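Heterokaryon incompatibility protein s (Podospora anserina, PDB 2WVQ) forms a prion and enforces heterokaryon incompatibility in the fungus, reacting lethally with its het-S counterpart so that only cells of compatible strains survive fusion. Local coordinates at residues R169-D172 and E173-A177; Y42-C45 and Q46-D50; A188-E191 and I192-V195; L160-I163 and V164-A168. The protein carries 2 engineered substitutions. One frame throughout, in Å; residues are numbered along the deposited sequence.

Interaction 1: R169-D172 and E173-A177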
loop_
_atom_site.group_PDB
_atom_site.type_symbol
_atom_site.label_atom_id
_atom_site.label_comp_id
_atom_site.label_asym_id
_atom_site.label_seq_id
_atom_site.Cartn_x
_atom_site.Cartn_y
_atom_site.Cartn_z
ATOM N N ARG A 169 -10.931 5.227 0.191
ATOM C CA ARG A 169 -10.271 6.375 0.804
ATOM C C ARG A 169 -9.697 7.359 -0.220
ATOM O O ARG A 169 -9.797 8.567 -0.044
ATOM C CB ARG A 169 -9.198 5.957 1.840
ATOM C CG ARG A 169 -9.718 5.112 3.029
ATOM C CD ARG A 169 -11.174 5.413 3.394
ATOM N NE ARG A 169 -11.911 4.161 3.588
ATOM C CZ ARG A 169 -13.211 3.976 3.359
ATOM N NH1 ARG A 169 -13.973 4.965 2.895
ATOM N NH2 ARG A 169 -13.749 2.776 3.586
ATOM N N PHE A 170 -9.131 6.851 -1.306
ATOM C CA PHE A 170 -8.613 7.724 -2.339
ATOM C C PHE A 170 -9.733 8.506 -3.056
ATOM O O PHE A 170 -9.524 9.661 -3.394
ATOM C CB PHE A 170 -7.743 6.970 -3.343
ATOM C CG PHE A 170 -6.345 6.629 -2.844
ATOM C CD1 PHE A 170 -5.819 5.339 -3.032
ATOM C CD2 PHE A 170 -5.539 7.578 -2.221
ATOM C CE1 PHE A 170 -4.521 5.022 -2.616
ATOM C CE2 PHE A 170 -4.251 7.257 -1.795
ATOM C CZ PHE A 170 -3.744 5.975 -1.990
ATOM N N VAL A 171 -10.894 7.873 -3.275
ATOM C CA VAL A 171 -12.041 8.514 -3.925
ATOM C C VAL A 171 -12.704 9.501 -2.943
ATOM O O VAL A 171 -13.247 10.519 -3.387
ATOM C CB VAL A 171 -13.041 7.501 -4.622
ATOM C CG1 VAL A 171 -14.218 8.231 -5.297
ATOM C CG2 VAL A 171 -12.353 6.654 -5.672
ATOM N N ASP A 172 -12.617 9.239 -1.628
ATOM C CA ASP A 172 -12.970 10.239 -0.593
ATOM C C ASP A 172 -12.148 11.512 -0.778
ATOM O O ASP A 172 -12.705 12.620 -0.773
ATOM C CB ASP A 172 -12.732 9.739 0.845
ATOM C CG ASP A 172 -13.711 8.650 1.287
ATOM O OD1 ASP A 172 -13.471 8.027 2.354
ATOM O OD2 ASP A 172 -14.708 8.408 0.572
ATOM N N GLU A 173 -10.828 11.353 -0.902
ATOM C CA GLU A 173 -9.890 12.466 -1.126
ATOM C C GLU A 173 -10.197 13.249 -2.422
ATOM O O GLU A 173 -10.201 14.493 -2.420
ATOM C CB GLU A 173 -8.449 11.943 -1.157
ATOM C CG GLU A 173 -7.693 12.023 0.162
ATOM C CD GLU A 173 -6.184 11.796 -0.011
ATOM O OE1 GLU A 173 -5.395 12.765 0.143
ATOM O OE2 GLU A 173 -5.781 10.641 -0.298
ATOM N N LEU A 174 -10.460 12.514 -3.502
ATOM C CA LEU A 174 -10.829 13.055 -4.831
ATOM C C LEU A 174 -12.120 13.851 -4.813
ATOM O O LEU A 174 -12.208 14.926 -5.429
ATOM C CB LEU A 174 -10.991 11.911 -5.831
ATOM C CG LEU A 174 -10.066 11.584 -6.999
ATOM C CD1 LEU A 174 -8.709 12.257 -6.965
ATOM C CD2 LEU A 174 -9.950 10.082 -7.232
ATOM N N GLU A 175 -13.130 13.302 -4.145
ATOM C CA GLU A 175 -14.418 13.972 -3.987
ATOM C C GLU A 175 -14.332 15.223 -3.091
ATOM O O GLU A 175 -15.101 16.156 -3.263
ATOM C CB GLU A 175 -15.484 12.993 -3.468
ATOM C CG GLU A 175 -15.988 11.970 -4.494
ATOM C CD GLU A 175 -16.834 10.863 -3.849
ATOM O OE1 GLU A 175 -17.062 9.799 -4.473
ATOM O OE2 GLU A 175 -17.264 11.054 -2.699
ATOM N N LYS A 176 -13.402 15.226 -2.131
ATOM C CA LYS A 176 -13.164 16.368 -1.244
ATOM C C LYS A 176 -12.577 17.577 -2.007
ATOM O O LYS A 176 -12.842 18.724 -1.652
ATOM C CB LYS A 176 -12.227 15.959 -0.080
ATOM C CG LYS A 176 -12.498 16.616 1.290
ATOM C CD LYS A 176 -11.791 17.990 1.436
ATOM C CE LYS A 176 -12.305 18.803 2.613
ATOM N NZ LYS A 176 -12.046 18.139 3.936
ATOM N N ALA A 177 -11.769 17.319 -3.036
ATOM C CA ALA A 177 -11.057 18.392 -3.733
ATOM C C ALA A 177 -11.896 19.120 -4.804
ATOM O O ALA A 177 -11.437 20.097 -5.402
ATOM C CB ALA A 177 -9.749 17.860 -4.332
#
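The ring of Phe-170 receives the carboxylate of Glu-173 at its edge, near the ring plane, with Glu-173 OE2 3.6 Å from Phe-170 CD2. The two side chains lie alongside, their planes nearly coplanar (26°), and because OE2 sits at the edge it faces the weakly positive rim hydrogens and not the electron-rich face. Arg-104 of the second subunit packs on Phe-170 and makes a salt bridge to Glu-173 OE1, tying this pair to the dimer partner. A second flat group, the guanidinium of Arg-169, takes Asp-172 OD1 at its edge and in its plane, and its NH2 donates to Gly-210 O. The salt bridge, Arg-169 NH1 to Asp-172 OD1 at 3.1 Å, arrives on the syn side of the carboxylate, though well out of its plane, while Arg-55 pairs with Asp-172 OD2.

One turn on, the extended chain of Glu-175 passes Val-171, and its OE1 comes 3.4 Å from Val-171 CG1 on the way to Arg-55. Asp-172 and Glu-175 thus share Arg-55 of helix 42-62, which probably eases the charge between them. Val-171 and Leu-174, branched and buried, suit the side turned to Leu-56. Main-chain bonds run from Glu-173, Leu-174, Glu-175 and Lys-176 to the carbonyls four residues back. This is the last part of an amphipathic alpha-helix in the helical globular domain.

Interaction 2: Y42-C45 and Q46-D50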
loop_
_atom_site.group_PDB
_atom_site.type_symbol
_atom_site.label_atom_id
_atom_site.label_comp_id
_atom_site.label_asym_id
_atom_site.label_seq_id
_atom_site.Cartn_x
_atom_site.Cartn_y
_atom_site.Cartn_z
ATOM N N TYR A 42 -16.406 -15.447 -3.060
ATOM C CA TYR A 42 -16.023 -14.958 -4.359
ATOM C C TYR A 42 -16.990 -13.871 -4.858
ATOM O O TYR A 42 -16.559 -12.769 -5.158
ATOM C CB TYR A 42 -15.956 -16.075 -5.398
ATOM C CG TYR A 42 -15.984 -15.550 -6.834
ATOM C CD1 TYR A 42 -15.040 -14.601 -7.281
ATOM C CD2 TYR A 42 -16.928 -16.010 -7.735
ATOM C CE1 TYR A 42 -15.063 -14.131 -8.591
ATOM C CE2 TYR A 42 -16.960 -15.562 -9.031
ATOM C CZ TYR A 42 -16.031 -14.616 -9.457
ATOM O OH TYR A 42 -16.087 -14.191 -10.760
ATOM N N GLU A 43 -18.278 -14.202 -4.911
ATOM C CA GLU A 43 -19.279 -13.352 -5.542
ATOM C C GLU A 43 -19.297 -11.998 -4.862
ATOM O O GLU A 43 -19.194 -10.975 -5.539
ATOM C CB GLU A 43 -20.652 -14.015 -5.480
ATOM C CG GLU A 43 -21.715 -13.336 -6.317
ATOM C CD GLU A 43 -23.070 -13.994 -6.157
ATOM O OE1 GLU A 43 -23.180 -15.220 -6.364
ATOM O OE2 GLU A 43 -24.031 -13.273 -5.822
ATOM N N ARG A 44 -19.395 -11.984 -3.534
ATOM C CA ARG A 44 -19.414 -10.718 -2.790
ATOM C C ARG A 44 -18.140 -9.892 -2.984
ATOM O O ARG A 44 -18.221 -8.691 -3.196
ATOM C CB ARG A 44 -19.703 -10.948 -1.303
ATOM C CG ARG A 44 -19.789 -9.692 -0.430
ATOM C CD ARG A 44 -19.552 -10.083 1.062
ATOM N NE ARG A 44 -18.486 -9.298 1.708
ATOM C CZ ARG A 44 -18.580 -8.006 2.066
ATOM N NH1 ARG A 44 -19.706 -7.294 1.850
ATOM N NH2 ARG A 44 -17.528 -7.407 2.639
ATOM N N CYS A 45 -16.963 -10.528 -2.899
ATOM C CA CYS A 45 -15.688 -9.818 -3.068
ATOM C C CYS A 45 -15.528 -9.206 -4.481
ATOM O O CYS A 45 -14.971 -8.113 -4.638
ATOM C CB CYS A 45 -14.518 -10.754 -2.730
ATOM S SG CYS A 45 -14.394 -11.031 -0.939
ATOM N N GLN A 46 -15.987 -9.932 -5.499
ATOM C CA GLN A 46 -15.994 -9.424 -6.868
ATOM C C GLN A 46 -16.918 -8.199 -6.990
ATOM O O GLN A 46 -16.484 -7.184 -7.527
ATOM C CB GLN A 46 -16.388 -10.511 -7.872
ATOM C CG GLN A 46 -16.449 -10.037 -9.339
ATOM C CD GLN A 46 -15.109 -9.556 -9.854
ATOM O OE1 GLN A 46 -14.175 -10.341 -9.973
ATOM N NE2 GLN A 46 -15.001 -8.253 -10.148
ATOM N N LEU A 47 -18.131 -8.277 -6.443
ATOM C CA LEU A 47 -19.038 -7.109 -6.421
ATOM C C LEU A 47 -18.452 -5.887 -5.670
ATOM O O LEU A 47 -18.695 -4.755 -6.086
ATOM C CB LEU A 47 -20.447 -7.481 -5.911
ATOM C CG LEU A 47 -21.273 -8.445 -6.798
ATOM C CD1 LEU A 47 -22.505 -8.956 -6.109
ATOM C CD2 LEU A 47 -21.637 -7.846 -8.155
ATOM N N ARG A 48 -17.720 -6.114 -4.564
ATOM C CA ARG A 48 -17.034 -5.043 -3.815
ATOM C C ARG A 48 -15.995 -4.321 -4.698
ATOM O O ARG A 48 -15.909 -3.081 -4.682
ATOM C CB ARG A 48 -16.313 -5.570 -2.562
ATOM C CG ARG A 48 -17.108 -6.333 -1.565
ATOM C CD ARG A 48 -17.691 -5.444 -0.474
ATOM N NE ARG A 48 -16.677 -4.795 0.364
ATOM C CZ ARG A 48 -16.962 -3.896 1.313
ATOM N NH1 ARG A 48 -18.229 -3.539 1.535
ATOM N NH2 ARG A 48 -15.986 -3.351 2.040
ATOM N N LEU A 49 -15.221 -5.095 -5.462
ATOM C CA LEU A 49 -14.318 -4.565 -6.498
ATOM C C LEU A 49 -15.031 -3.767 -7.633
ATOM O O LEU A 49 -14.564 -2.684 -8.033
ATOM C CB LEU A 49 -13.496 -5.703 -7.106
ATOM C CG LEU A 49 -11.963 -5.855 -7.093
ATOM C CD1 LEU A 49 -11.147 -5.114 -5.985
ATOM C CD2 LEU A 49 -11.592 -7.334 -7.162
ATOM N N ASP A 50 -16.134 -4.306 -8.151
ATOM C CA ASP A 50 -16.907 -3.638 -9.219
ATOM C C ASP A 50 -17.479 -2.310 -8.715
ATOM O O ASP A 50 -17.567 -1.347 -9.472
ATOM C CB ASP A 50 -18.067 -4.515 -9.738
ATOM C CG ASP A 50 -17.612 -5.899 -10.287
ATOM O OD1 ASP A 50 -18.470 -6.808 -10.299
ATOM O OD2 ASP A 50 -16.451 -6.090 -10.735
HETATM O O HOH W 1 -14.218 -12.529 -11.363
#
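Hydrogen bonding of the main chain sets the frame in this part of alpha-helix 42-62, buried against helices 124-140 and 157-176: Gln-46, Leu-47, Arg-48 and Leu-49 each donate to the carbonyl four residues earlier. Tyr-42 and Gln-46 are joined again through side chains, since one water lies 2.6 Å from both Tyr-42 OH and Gln-46 OE1 and donates to the amide oxygen. CG of Gln-46 stands anti to its backbone N (chi1 179°) and the chain bends at chi2, carrying the amide alongside the tyrosine, their planes 77° apart. Gln-46 NE2 donates to Asp-50 OD2 at 2.7 Å from above the carboxylate plane, and Asp-50 OD1 binds His-130.

Apolar contact is slighter: Tyr-42 CE1 touches Gln-46 CB at 3.9 Å, while Phe-117 stacks on the tyrosine ring.

Among charged groups, Arg-44 and Arg-48 run side by side, with Arg-48 CD 3.3 Å above one face of the Arg-44 guanidinium and Arg-44 NH2 3.6 Å from Arg-48 NE. A glutamine, donor and acceptor at once, suits the buried site between a water-bridged phenol and a carboxylate, whereas the like charges probably carry some electrostatic cost, eased for Arg-48 by Gly-209 O, which accepts from NH1.

Interaction 3: A188-E191 and I192-V195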
loop_
_atom_site.group_PDB
_atom_site.type_symbol
_atom_site.label_atom_id
_atom_site.label_comp_id
_atom_site.label_asym_id
_atom_site.label_seq_id
_atom_site.Cartn_x
_atom_site.Cartn_y
_atom_site.Cartn_z
ATOM N N ALA A 188 -25.467 8.371 -9.058
ATOM C CA ALA A 188 -25.720 7.085 -8.394
ATOM C C ALA A 188 -27.208 6.730 -8.483
ATOM O O ALA A 188 -27.573 5.558 -8.489
ATOM C CB ALA A 188 -25.283 7.151 -6.946
ATOM N N GLU A 189 -28.072 7.752 -8.558
ATOM C CA GLU A 189 -29.520 7.535 -8.691
ATOM C C GLU A 189 -29.817 7.002 -10.097
ATOM O O GLU A 189 -30.564 6.030 -10.255
ATOM C CB GLU A 189 -30.296 8.819 -8.416
ATOM C CG GLU A 189 -30.411 9.175 -6.927
ATOM C CD GLU A 189 -31.099 10.521 -6.674
ATOM O OE1 GLU A 189 -31.597 11.169 -7.639
ATOM O OE2 GLU A 189 -31.156 10.934 -5.484
ATOM N N ILE A 190 -29.195 7.628 -11.100
ATOM C CA ILE A 190 -29.265 7.180 -12.496
ATOM C C ILE A 190 -28.685 5.752 -12.711
ATOM O O ILE A 190 -29.216 4.977 -13.515
ATOM C CB ILE A 190 -28.574 8.214 -13.440
ATOM C CG1 ILE A 190 -29.317 9.556 -13.414
ATOM C CG2 ILE A 190 -28.432 7.652 -14.866
ATOM C CD1 ILE A 190 -28.531 10.733 -14.000
ATOM N N GLU A 191 -27.609 5.410 -11.998
ATOM C CA GLU A 191 -26.989 4.083 -12.126
ATOM C C GLU A 191 -27.954 2.993 -11.695
ATOM O O GLU A 191 -28.004 1.900 -12.276
ATOM C CB GLU A 191 -25.733 3.987 -11.265
ATOM C CG GLU A 191 -24.644 4.942 -11.669
ATOM C CD GLU A 191 -23.479 4.927 -10.710
ATOM O OE1 GLU A 191 -23.512 4.173 -9.707
ATOM O OE2 GLU A 191 -22.525 5.669 -10.974
ATOM N N ILE A 192 -28.737 3.339 -10.680
ATOM C CA ILE A 192 -29.621 2.428 -9.981
ATOM C C ILE A 192 -31.084 2.422 -10.520
ATOM O O ILE A 192 -31.924 1.677 -10.024
ATOM C CB ILE A 192 -29.530 2.739 -8.444
ATOM C CG1 ILE A 192 -29.221 1.468 -7.654
ATOM C CG2 ILE A 192 -30.749 3.537 -7.924
ATOM C CD1 ILE A 192 -28.162 1.681 -6.613
ATOM N N GLU A 193 -31.384 3.227 -11.536
ATOM C CA GLU A 193 -32.758 3.268 -12.047
ATOM C C GLU A 193 -33.209 2.047 -12.856
ATOM O O GLU A 193 -34.405 1.781 -12.960
ATOM C CB GLU A 193 -33.107 4.599 -12.745
ATOM C CG GLU A 193 -32.238 5.021 -13.916
ATOM C CD GLU A 193 -32.897 6.116 -14.735
ATOM O OE1 GLU A 193 -32.530 7.301 -14.582
ATOM O OE2 GLU A 193 -33.812 5.787 -15.519
ATOM N N GLU A 194 -32.268 1.282 -13.403
ATOM C CA GLU A 194 -32.642 0.105 -14.196
ATOM C C GLU A 194 -32.848 -1.148 -13.339
ATOM O O GLU A 194 -33.459 -2.135 -13.777
ATOM C CB GLU A 194 -31.612 -0.140 -15.290
ATOM C CG GLU A 194 -32.131 -0.929 -16.460
ATOM C CD GLU A 194 -31.791 -0.281 -17.781
ATOM O OE1 GLU A 194 -30.974 0.669 -17.789
ATOM O OE2 GLU A 194 -32.348 -0.718 -18.813
ATOM N N VAL A 195 -32.352 -1.105 -12.111
ATOM C CA VAL A 195 -32.454 -2.256 -11.224
ATOM C C VAL A 195 -33.732 -2.151 -10.380
ATOM O O VAL A 195 -33.840 -1.318 -9.476
ATOM C CB VAL A 195 -31.117 -2.510 -10.430
ATOM C CG1 VAL A 195 -30.674 -1.295 -9.659
ATOM C CG2 VAL A 195 -31.216 -3.715 -9.522
#
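Glu-193 lays its side chain beside Ile-190, the two pointing the same way, with Glu-193 OE1 4.1 Å from Ile-190 CG1. Its CG sits between the backbone N and the carbonyl carbon (chi1 57°), a rotamer that turns the chain back over the preceding turn and brings Glu-193 CG within 3.0 Å of Ile-190 O. Both residues are exposed: the aliphatic CG lies against the carbonyl, while OE1 passes beside the isoleucine branches.

Ile-192, by contrast, is buried: its CG2 rests 3.4 Å from Glu-189 O, and Leu-201, Leu-204 and Ala-219 pack around the side chain. Backbone support is thin. Ile-192 N makes two weak bonds, one to Ala-188 O and one to Glu-189 O, both 3.3 Å long, and Glu-193 N a weak but nearly straight one (164°) to Ile-190 O at 3.4 Å.

Glu-191, extended beyond CG, reaches Arg-140 and Arg-58, so that salt bridges to two other helices hold the last turn. The shift from i+4 to i+3 bonding is characteristic of a helix C-terminal end, here where helix 181-191 gives way to the loop leading to helix 198-207.

Interaction 4: L160-I163 and V164-A168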
loop_
_atom_site.group_PDB
_atom_site.type_symbol
_atom_site.label_atom_id
_atom_site.label_comp_id
_atom_site.label_asym_id
_atom_site.label_seq_id
_atom_site.Cartn_x
_atom_site.Cartn_y
_atom_site.Cartn_z
ATOM N N LEU A 160 -7.317 -8.081 -1.346
ATOM C CA LEU A 160 -8.575 -7.538 -1.894
ATOM C C LEU A 160 -9.061 -6.391 -1.031
ATOM O O LEU A 160 -9.395 -5.324 -1.541
ATOM C CB LEU A 160 -9.645 -8.632 -1.948
ATOM C CG LEU A 160 -11.115 -8.487 -2.432
ATOM C CD1 LEU A 160 -11.968 -7.471 -1.714
ATOM C CD2 LEU A 160 -11.203 -8.314 -3.921
ATOM N N GLU A 161 -9.099 -6.624 0.281
ATOM C CA GLU A 161 -9.465 -5.586 1.248
ATOM C C GLU A 161 -8.567 -4.367 1.132
ATOM O O GLU A 161 -9.066 -3.238 1.141
ATOM C CB GLU A 161 -9.438 -6.111 2.689
ATOM C CG GLU A 161 -10.552 -7.107 3.034
ATOM C CD GLU A 161 -11.969 -6.618 2.694
ATOM O OE1 GLU A 161 -12.850 -7.489 2.480
ATOM O OE2 GLU A 161 -12.215 -5.384 2.638
ATOM N N LYS A 162 -7.256 -4.589 1.005
ATOM C CA LYS A 162 -6.309 -3.482 0.815
ATOM C C LYS A 162 -6.662 -2.636 -0.409
ATOM O O LYS A 162 -6.631 -1.434 -0.313
ATOM C CB LYS A 162 -4.873 -3.980 0.734
ATOM C CG LYS A 162 -3.821 -2.887 0.737
ATOM C CD LYS A 162 -2.586 -3.357 1.567
ATOM C CE LYS A 162 -1.467 -3.921 0.681
ATOM N NZ LYS A 162 -0.710 -5.098 1.280
ATOM N N ILE A 163 -6.983 -3.261 -1.540
ATOM C CA ILE A 163 -7.414 -2.515 -2.736
ATOM C C ILE A 163 -8.733 -1.772 -2.508
ATOM O O ILE A 163 -8.830 -0.586 -2.804
ATOM C CB ILE A 163 -7.552 -3.410 -3.998
ATOM C CG1 ILE A 163 -6.174 -3.934 -4.420
ATOM C CG2 ILE A 163 -8.288 -2.616 -5.164
ATOM C CD1 ILE A 163 -6.173 -4.669 -5.697
ATOM N N VAL A 164 -9.740 -2.490 -2.015
ATOM C CA VAL A 164 -11.074 -1.941 -1.886
ATOM C C VAL A 164 -11.084 -0.758 -0.927
ATOM O O VAL A 164 -11.598 0.323 -1.288
ATOM C CB VAL A 164 -12.120 -3.038 -1.489
ATOM C CG1 VAL A 164 -13.335 -2.420 -0.888
ATOM C CG2 VAL A 164 -12.491 -3.894 -2.733
ATOM N N ASP A 165 -10.488 -0.952 0.251
ATOM C CA ASP A 165 -10.392 0.041 1.311
ATOM C C ASP A 165 -9.569 1.270 0.942
ATOM O O ASP A 165 -9.985 2.400 1.200
ATOM C CB ASP A 165 -9.824 -0.573 2.616
ATOM C CG ASP A 165 -10.751 -1.637 3.242
ATOM O OD1 ASP A 165 -10.340 -2.273 4.250
ATOM O OD2 ASP A 165 -11.884 -1.849 2.732
ATOM N N GLN A 166 -8.393 1.062 0.362
ATOM C CA GLN A 166 -7.578 2.184 -0.100
ATOM C C GLN A 166 -8.204 2.940 -1.287
ATOM O O GLN A 166 -8.098 4.165 -1.346
ATOM C CB GLN A 166 -6.164 1.727 -0.425
ATOM C CG GLN A 166 -5.382 1.278 0.809
ATOM C CD GLN A 166 -3.933 1.713 0.771
ATOM O OE1 GLN A 166 -3.028 0.908 1.026
ATOM N NE2 GLN A 166 -3.696 3.007 0.488
ATOM N N VAL A 167 -8.848 2.233 -2.220
ATOM C CA VAL A 167 -9.541 2.935 -3.344
ATOM C C VAL A 167 -10.678 3.818 -2.825
ATOM O O VAL A 167 -10.810 4.948 -3.287
ATOM C CB VAL A 167 -9.936 2.019 -4.568
ATOM C CG1 VAL A 167 -10.820 2.766 -5.616
ATOM C CG2 VAL A 167 -8.659 1.479 -5.304
ATOM N N ALA A 168 -11.443 3.335 -1.844
ATOM C CA ALA A 168 -12.543 4.087 -1.221
ATOM C C ALA A 168 -12.023 5.357 -0.568
ATOM O O ALA A 168 -12.583 6.439 -0.777
ATOM C CB ALA A 168 -13.320 3.221 -0.185
#
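The backbone of 160-168 is regular alpha-helix, Val-164, Asp-165, Gln-166 and Val-167 each donating to the carbonyl four residues back, with Asp-165 N to Glu-161 O the shortest at 2.8 Å. Along one side, branched side chains pair up a turn apart. Leu-160 CD1 meets Val-164 CG2 at 3.8 Å, the leucine having its CG anti to the backbone N (chi1 179°) and the rotation about chi2 turning CD1 toward the next turn. Ile-163 CG2 and Val-167 CG2 lie 4.1 Å apart in the same parallel fashion. These four buried residues suit their place because several elements close over them: Leu-49 of helix 42-62 on Leu-160, Ile-163 and Val-164, and Leu-94 of helix 79-108 on Val-167.

The polar side differs. Glu-161 bends at chi2 (-52°) and brings OE2 to 3.6 Å from Asp-165 OD2, the carboxylate planes 48° apart. Lys-162 lies alongside Gln-166, its CG 3.9 Å from Gln-166 OE1, and that oxygen accepts a hydrogen bond from Lys-162 of the second subunit.

Chemically, the helix is thus two-faced: apolar branches bury themselves in the subunit's interior, while lysine and glutamine serve the dimer contact. The closeness of two acids would probably raise the proton affinity of one of them, unless solvent or counter-ions screen the charge.

From the N terminus, interaction 2 comes first, on helix 42-62, followed by interactions 4 and 1 on helix 157-176 and interaction 3 at the end of helix 181-191. Each joins adjoining segments, so none closes a long loop; the four stand in series, without nesting or crossing. Interactions 2 and 4 touch directly, Leu-49 CD2 packing 3.4 Å from Leu-160 CD2, and so bring helices 42-62 and 157-176 together in the interior. Interactions 4 and 1 adjoin in sequence, and both reach the second subunit. Interaction 3 lies apart, its centre about 22 Å from that of interaction 1, beside the C-terminal helices.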